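Dual function macrocyclase-peptidase POPB (Galerina marginata, PDB 5N4B) cleaves peptide bonds after proline and macrocyclises the toxin precursor peptide in the biosynthesis of amanitins. Local coordinates at residues V464-I478 with D552-Y566. The protein carries 1 engineered substitution. Numbering follows the deposited sequence. Where two conformers were deposited one is given.
Sequences VWYESKDGTKIPMFI and DDFIAAAQFLVKNKY
Tyr466 and Phe560 form the apolar centre between the edge hairpin 464-478 and helix 552-563. Tyr466 CB sits over one face of the Phe560 ring, 3.6 Å from its centroid, while the two ring planes are inclined at 36°. With chi1 at 68°, Tyr466 CG stands between its own backbone N and carbonyl carbon, and the ring lies along the helix surface. There it is sandwiched: Ile474 CB covers one face and Ala557 CA the other, the latter a CH-pi contact of 3.9 Å to the ring centroid. Met476, its CG anti to the backbone N (chi1 176°), runs past Phe560 in the opposite direction and bends at its end, bringing CE against both Phe560 CD2 and Leu561 CD2. Val464 CG2 packs obliquely on the Phe560 ring, and CG1 approaches Tyr566 OH. Ile478 CD1 rests over the face of the Tyr566 ring, 3.7 Å from its centroid, and Phe486 meets that ring edge-to-face.

Toward the type I turn Ser468-Gly471 that closes the hairpin, the contact becomes polar. Tyr466 OH donates to Asp553 O at 2.7 Å from above the carbonyl plane; Ala557 N reaches the same oxygen from the opposite face, so the helical bond is kept. Ser468 OG donates to Asp553 OD1 at 2.6 Å, nearly along the C-O axis, and Arg529 adds a salt bridge to that oxygen, probably favouring the charged carboxylate. At the solvent-facing end of the contact, one water bridges Lys469 NZ and Asp552 OD2, which stand 4.4 Å apart, and another links Lys469 N to Asp552 O.

Helix 548-563 thus packs across the edge strand 459-467 and its antiparallel neighbour 473-481 in the eight-stranded mixed sheet, an arrangement characteristic of the alpha/beta-hydrolase fold in the catalytic domain of prolyl oligopeptidases.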
loop_
_atom_site.group_PDB
_atom_site.type_symbol
_atom_site.label_atom_id
_atom_site.label_comp_id
_atom_site.label_asym_id
_atom_site.label_seq_id
_atom_site.Cartn_x
_atom_site.Cartn_y
_atom_site.Cartn_z
ATOM N N VAL A 464 22.789 7.131 1.805
ATOM C CA VAL A 464 23.542 8.372 1.655
ATOM C C VAL A 464 22.620 9.552 1.964
ATOM O O VAL A 464 21.401 9.417 2.026
ATOM C CB VAL A 464 24.165 8.495 0.257
ATOM C CG1 VAL A 464 25.073 7.342 -0.003
ATOM C CG2 VAL A 464 23.119 8.599 -0.816
ATOM N N TRP A 465 23.200 10.719 2.236
ATOM C CA TRP A 465 22.429 11.909 2.531
ATOM C C TRP A 465 22.750 12.985 1.513
ATOM O O TRP A 465 23.911 13.168 1.133
ATOM C CB TRP A 465 22.711 12.429 3.949
ATOM C CG TRP A 465 22.293 11.491 5.027
ATOM C CD1 TRP A 465 22.933 10.358 5.425
ATOM C CD2 TRP A 465 21.149 11.625 5.837
ATOM N NE1 TRP A 465 22.213 9.753 6.417
ATOM C CE2 TRP A 465 21.127 10.532 6.716
ATOM C CE3 TRP A 465 20.141 12.568 5.913
ATOM C CZ2 TRP A 465 20.089 10.370 7.675
ATOM C CZ3 TRP A 465 19.150 12.433 6.837
ATOM C CH2 TRP A 465 19.130 11.333 7.722
ATOM N N TYR A 466 21.717 13.678 1.075
ATOM C CA TYR A 466 21.848 14.800 0.136
ATOM C C TYR A 466 21.065 15.987 0.681
ATOM O O TYR A 466 20.310 15.881 1.633
ATOM C CB TYR A 466 21.387 14.427 -1.290
ATOM C CG TYR A 466 19.902 14.186 -1.421
ATOM C CD1 TYR A 466 19.328 12.963 -1.102
ATOM C CD2 TYR A 466 19.066 15.178 -1.893
ATOM C CE1 TYR A 466 17.969 12.756 -1.235
ATOM C CE2 TYR A 466 17.722 14.965 -2.023
ATOM C CZ TYR A 466 17.179 13.762 -1.707
ATOM O OH TYR A 466 15.817 13.573 -1.856
ATOM N N GLU A 467 21.219 17.128 0.042
ATOM C CA GLU A 467 20.611 18.376 0.500
ATOM C C GLU A 467 19.578 18.835 -0.513
ATOM O O GLU A 467 19.844 18.848 -1.724
ATOM C CB GLU A 467 21.687 19.462 0.646
ATOM C CG GLU A 467 21.225 20.721 1.289
ATOM C CD GLU A 467 22.373 21.694 1.512
ATOM O OE1 GLU A 467 23.461 21.227 1.910
ATOM O OE2 GLU A 467 22.174 22.913 1.324
ATOM N N SER A 468 18.405 19.176 -0.028
ATOM C CA SER A 468 17.366 19.715 -0.874
ATOM C C SER A 468 17.579 21.210 -1.055
ATOM O O SER A 468 18.437 21.811 -0.410
ATOM C CB SER A 468 15.975 19.404 -0.305
ATOM O OG SER A 468 14.980 19.628 -1.304
ATOM N N LYS A 469 16.771 21.793 -1.940
ATOM C CA LYS A 469 16.827 23.234 -2.230
ATOM C C LYS A 469 16.911 24.101 -0.984
ATOM O O LYS A 469 17.732 25.031 -0.922
ATOM C CB LYS A 469 15.563 23.569 -3.041
ATOM C CG LYS A 469 15.484 24.988 -3.479
ATOM C CD LYS A 469 14.245 25.228 -4.326
ATOM C CE LYS A 469 13.953 26.707 -4.474
ATOM N NZ LYS A 469 12.808 26.873 -5.384
ATOM N N ASP A 470 16.074 23.835 0.012
ATOM C CA ASP A 470 15.966 24.643 1.200
ATOM C C ASP A 470 16.986 24.283 2.265
ATOM O O ASP A 470 16.951 24.864 3.354
ATOM C CB ASP A 470 14.534 24.634 1.740
ATOM C CG ASP A 470 14.121 23.307 2.406
ATOM O OD1 ASP A 470 14.981 22.401 2.515
ATOM O OD2 ASP A 470 12.957 23.199 2.865
ATOM N N GLY A 471 17.886 23.354 1.986
ATOM C CA GLY A 471 18.922 23.007 2.925
ATOM C C GLY A 471 18.651 21.756 3.742
ATOM O O GLY A 471 19.567 21.251 4.399
ATOM N N THR A 472 17.431 21.212 3.672
ATOM C CA THR A 472 17.096 20.021 4.442
ATOM C C THR A 472 17.906 18.827 3.961
ATOM O O THR A 472 18.026 18.576 2.755
ATOM C CB THR A 472 15.612 19.707 4.303
ATOM O OG1 THR A 472 14.848 20.859 4.665
ATOM C CG2 THR A 472 15.222 18.545 5.202
ATOM N N LYS A 473 18.466 18.087 4.896
ATOM C CA LYS A 473 19.197 16.876 4.591
ATOM C C LYS A 473 18.227 15.707 4.500
ATOM O O LYS A 473 17.394 15.494 5.382
ATOM C CB LYS A 473 20.248 16.624 5.659
ATOM C CG LYS A 473 21.256 17.773 5.777
ATOM C CD LYS A 473 21.968 18.061 4.472
ATOM C CE LYS A 473 23.050 19.155 4.635
ATOM N NZ LYS A 473 22.497 20.404 5.297
ATOM N N ILE A 474 18.326 14.963 3.400
ATOM C CA ILE A 474 17.393 13.889 3.062
ATOM C C ILE A 474 18.224 12.625 2.911
ATOM O O ILE A 474 19.214 12.633 2.165
ATOM C CB ILE A 474 16.644 14.150 1.744
ATOM C CG1 ILE A 474 16.027 15.548 1.634
ATOM C CG2 ILE A 474 15.590 13.075 1.531
ATOM C CD1 ILE A 474 14.957 15.847 2.522
ATOM N N PRO A 475 17.851 11.503 3.526
ATOM C CA PRO A 475 18.548 10.236 3.250
ATOM C C PRO A 475 17.964 9.537 2.038
ATOM O O PRO A 475 16.804 9.736 1.670
ATOM C CB PRO A 475 18.262 9.392 4.502
ATOM C CG PRO A 475 16.896 9.863 4.877
ATOM C CD PRO A 475 16.757 11.320 4.516
ATOM N N MET A 476 18.800 8.717 1.428
ATOM C CA MET A 476 18.426 7.989 0.222
ATOM C C MET A 476 19.107 6.627 0.250
ATOM O O MET A 476 20.332 6.536 0.397
ATOM C CB MET A 476 18.877 8.736 -1.018
ATOM C CG MET A 476 18.621 8.000 -2.328
ATOM S SD MET A 476 18.616 9.064 -3.807
ATOM C CE MET A 476 20.144 9.973 -3.642
ATOM N N PHE A 477 18.335 5.571 -0.000
ATOM C CA PHE A 477 18.922 4.245 -0.187
ATOM C C PHE A 477 19.428 4.094 -1.612
ATOM O O PHE A 477 18.782 4.542 -2.563
ATOM C CB PHE A 477 17.881 3.165 0.049
ATOM C CG PHE A 477 17.360 3.093 1.448
ATOM C CD1 PHE A 477 18.193 2.743 2.500
ATOM C CD2 PHE A 477 16.032 3.344 1.713
ATOM C CE1 PHE A 477 17.678 2.642 3.799
ATOM C CE2 PHE A 477 15.519 3.208 3.041
ATOM C CZ PHE A 477 16.351 2.868 4.039
ATOM N N ILE A 478 20.620 3.502 -1.748
ATOM C CA ILE A 478 21.194 3.176 -3.051
ATOM C C ILE A 478 21.480 1.685 -3.051
ATOM O O ILE A 478 22.214 1.194 -2.180
ATOM C CB ILE A 478 22.462 3.994 -3.350
ATOM C CG1 ILE A 478 22.073 5.485 -3.426
ATOM C CG2 ILE A 478 23.045 3.557 -4.649
ATOM C CD1 ILE A 478 23.237 6.468 -3.792
ATOM N N ASP A 552 10.781 19.177 -4.967
ATOM C CA ASP A 552 12.143 19.658 -4.837
ATOM C C ASP A 552 13.059 18.562 -4.275
ATOM O O ASP A 552 14.191 18.401 -4.725
ATOM C CB ASP A 552 12.156 20.911 -3.952
ATOM C CG ASP A 552 11.554 22.156 -4.648
ATOM O OD1 ASP A 552 11.540 22.194 -5.900
ATOM O OD2 ASP A 552 11.155 23.093 -3.925
ATOM N N ASP A 553 12.591 17.809 -3.293
ATOM C CA ASP A 553 13.410 16.746 -2.711
ATOM C C ASP A 553 13.709 15.674 -3.759
ATOM O O ASP A 553 14.820 15.170 -3.848
ATOM C CB ASP A 553 12.700 16.109 -1.509
ATOM C CG ASP A 553 12.610 17.008 -0.288
ATOM O OD1 ASP A 553 13.233 18.070 -0.279
ATOM O OD2 ASP A 553 11.888 16.576 0.636
ATOM N N PHE A 554 12.711 15.311 -4.562
ATOM C CA PHE A 554 12.886 14.237 -5.538
ATOM C C PHE A 554 13.801 14.672 -6.679
ATOM O O PHE A 554 14.686 13.912 -7.112
ATOM C CB PHE A 554 11.519 13.798 -6.066
ATOM C CG PHE A 554 11.486 12.421 -6.684
ATOM C CD1 PHE A 554 11.763 11.293 -5.952
ATOM C CD2 PHE A 554 11.030 12.267 -7.975
ATOM C CE1 PHE A 554 11.675 10.025 -6.513
ATOM C CE2 PHE A 554 10.948 11.015 -8.555
ATOM C CZ PHE A 554 11.279 9.908 -7.838
ATOM N N ILE A 555 13.631 15.901 -7.148
ATOM C CA ILE A 555 14.510 16.426 -8.178
ATOM C C ILE A 555 15.954 16.575 -7.677
ATOM O O ILE A 555 16.919 16.196 -8.357
ATOM C CB ILE A 555 13.930 17.743 -8.717
ATOM C CG1 ILE A 555 12.642 17.467 -9.482
ATOM C CG2 ILE A 555 14.983 18.441 -9.578
ATOM C CD1 ILE A 555 11.802 18.722 -9.702
ATOM N N ALA A 556 16.120 17.073 -6.447
ATOM C CA ALA A 556 17.463 17.172 -5.878
ATOM C C ALA A 556 18.148 15.809 -5.755
ATOM O O ALA A 556 19.384 15.692 -5.903
ATOM C CB ALA A 556 17.426 17.912 -4.547
ATOM N N ALA A 557 17.388 14.753 -5.465
ATOM C CA ALA A 557 17.988 13.430 -5.382
ATOM C C ALA A 557 18.590 13.030 -6.725
ATOM O O ALA A 557 19.705 12.506 -6.789
ATOM C CB ALA A 557 16.930 12.425 -4.934
ATOM N N ALA A 558 17.865 13.274 -7.808
ATOM C CA ALA A 558 18.348 12.898 -9.138
ATOM C C ALA A 558 19.560 13.724 -9.522
ATOM O O ALA A 558 20.508 13.195 -10.112
ATOM C CB ALA A 558 17.217 13.069 -10.157
ATOM N N GLN A 559 19.558 15.002 -9.153
ATOM C CA GLN A 559 20.699 15.857 -9.437
ATOM C C GLN A 559 21.921 15.382 -8.660
ATOM O O GLN A 559 23.033 15.366 -9.190
ATOM C CB GLN A 559 20.335 17.315 -9.093
ATOM C CG GLN A 559 19.254 17.855 -10.019
ATOM C CD GLN A 559 18.741 19.208 -9.628
ATOM O OE1 GLN A 559 18.521 19.513 -8.451
ATOM N NE2 GLN A 559 18.503 20.031 -10.629
ATOM N N PHE A 560 21.719 14.970 -7.405
ATOM C CA PHE A 560 22.796 14.472 -6.555
ATOM C C PHE A 560 23.402 13.188 -7.095
ATOM O O PHE A 560 24.623 13.007 -7.067
ATOM C CB PHE A 560 22.219 14.244 -5.149
ATOM C CG PHE A 560 23.124 13.502 -4.193
ATOM C CD1 PHE A 560 24.045 14.168 -3.441
ATOM C CD2 PHE A 560 23.038 12.148 -4.052
ATOM C CE1 PHE A 560 24.858 13.472 -2.541
ATOM C CE2 PHE A 560 23.871 11.470 -3.167
ATOM C CZ PHE A 560 24.756 12.155 -2.425
ATOM N N LEU A 561 22.567 12.280 -7.611
ATOM C CA LEU A 561 23.095 11.021 -8.153
ATOM C C LEU A 561 24.093 11.299 -9.255
ATOM O O LEU A 561 25.111 10.626 -9.350
ATOM C CB LEU A 561 21.956 10.152 -8.681
ATOM C CG LEU A 561 21.017 9.560 -7.644
ATOM C CD1 LEU A 561 19.878 8.859 -8.329
ATOM C CD2 LEU A 561 21.729 8.619 -6.734
ATOM N N VAL A 562 23.793 12.276 -10.103
ATOM C CA VAL A 562 24.693 12.591 -11.213
ATOM C C VAL A 562 25.895 13.391 -10.716
ATOM O O VAL A 562 27.046 13.077 -11.049
ATOM C CB VAL A 562 23.917 13.324 -12.313
ATOM C CG1 VAL A 562 24.876 13.806 -13.402
ATOM C CG2 VAL A 562 22.866 12.418 -12.930
ATOM N N LYS A 563 25.656 14.422 -9.896
ATOM C CA LYS A 563 26.754 15.293 -9.452
ATOM C C LYS A 563 27.818 14.505 -8.714
ATOM O O LYS A 563 29.030 14.737 -8.898
ATOM C CB LYS A 563 26.177 16.417 -8.595
ATOM C CG LYS A 563 27.199 17.436 -8.059
ATOM C CD LYS A 563 27.649 18.332 -9.135
ATOM C CE LYS A 563 28.498 19.464 -8.534
ATOM N NZ LYS A 563 29.329 20.127 -9.600
ATOM N N ASN A 564 27.398 13.541 -7.900
ATOM C CA ASN A 564 28.298 12.769 -7.069
ATOM C C ASN A 564 28.700 11.426 -7.683
ATOM O O ASN A 564 29.265 10.580 -6.995
ATOM C CB ASN A 564 27.707 12.617 -5.670
ATOM C CG ASN A 564 27.671 13.939 -4.902
ATOM O OD1 ASN A 564 26.947 14.858 -5.260
ATOM N ND2 ASN A 564 28.419 14.006 -3.810
ATOM N N LYS A 565 28.413 11.221 -8.964
ATOM C CA LYS A 565 28.954 10.117 -9.748
ATOM C C LYS A 565 28.394 8.752 -9.391
ATOM O O LYS A 565 28.986 7.727 -9.729
ATOM C CB LYS A 565 30.479 10.062 -9.701
ATOM C CG LYS A 565 31.180 11.398 -9.891
ATOM C CD LYS A 565 30.882 12.038 -11.188
ATOM C CE LYS A 565 31.828 13.248 -11.429
ATOM N NZ LYS A 565 31.116 14.583 -11.381
ATOM N N TYR A 566 27.230 8.710 -8.760
ATOM C CA TYR A 566 26.528 7.449 -8.635
ATOM C C TYR A 566 25.964 7.011 -9.974
ATOM O O TYR A 566 25.997 5.817 -10.312
ATOM C CB TYR A 566 25.382 7.604 -7.616
ATOM C CG TYR A 566 25.862 7.848 -6.222
ATOM C CD1 TYR A 566 26.286 6.811 -5.401
ATOM C CD2 TYR A 566 25.911 9.123 -5.721
ATOM C CE1 TYR A 566 26.766 7.081 -4.104
ATOM C CE2 TYR A 566 26.366 9.403 -4.462
ATOM C CZ TYR A 566 26.783 8.374 -3.653
ATOM O OH TYR A 566 27.264 8.675 -2.374
HETATM O O HOH W 1 10.443 25.552 -4.509
HETATM O O HOH W 2 15.547 20.830 -4.759
#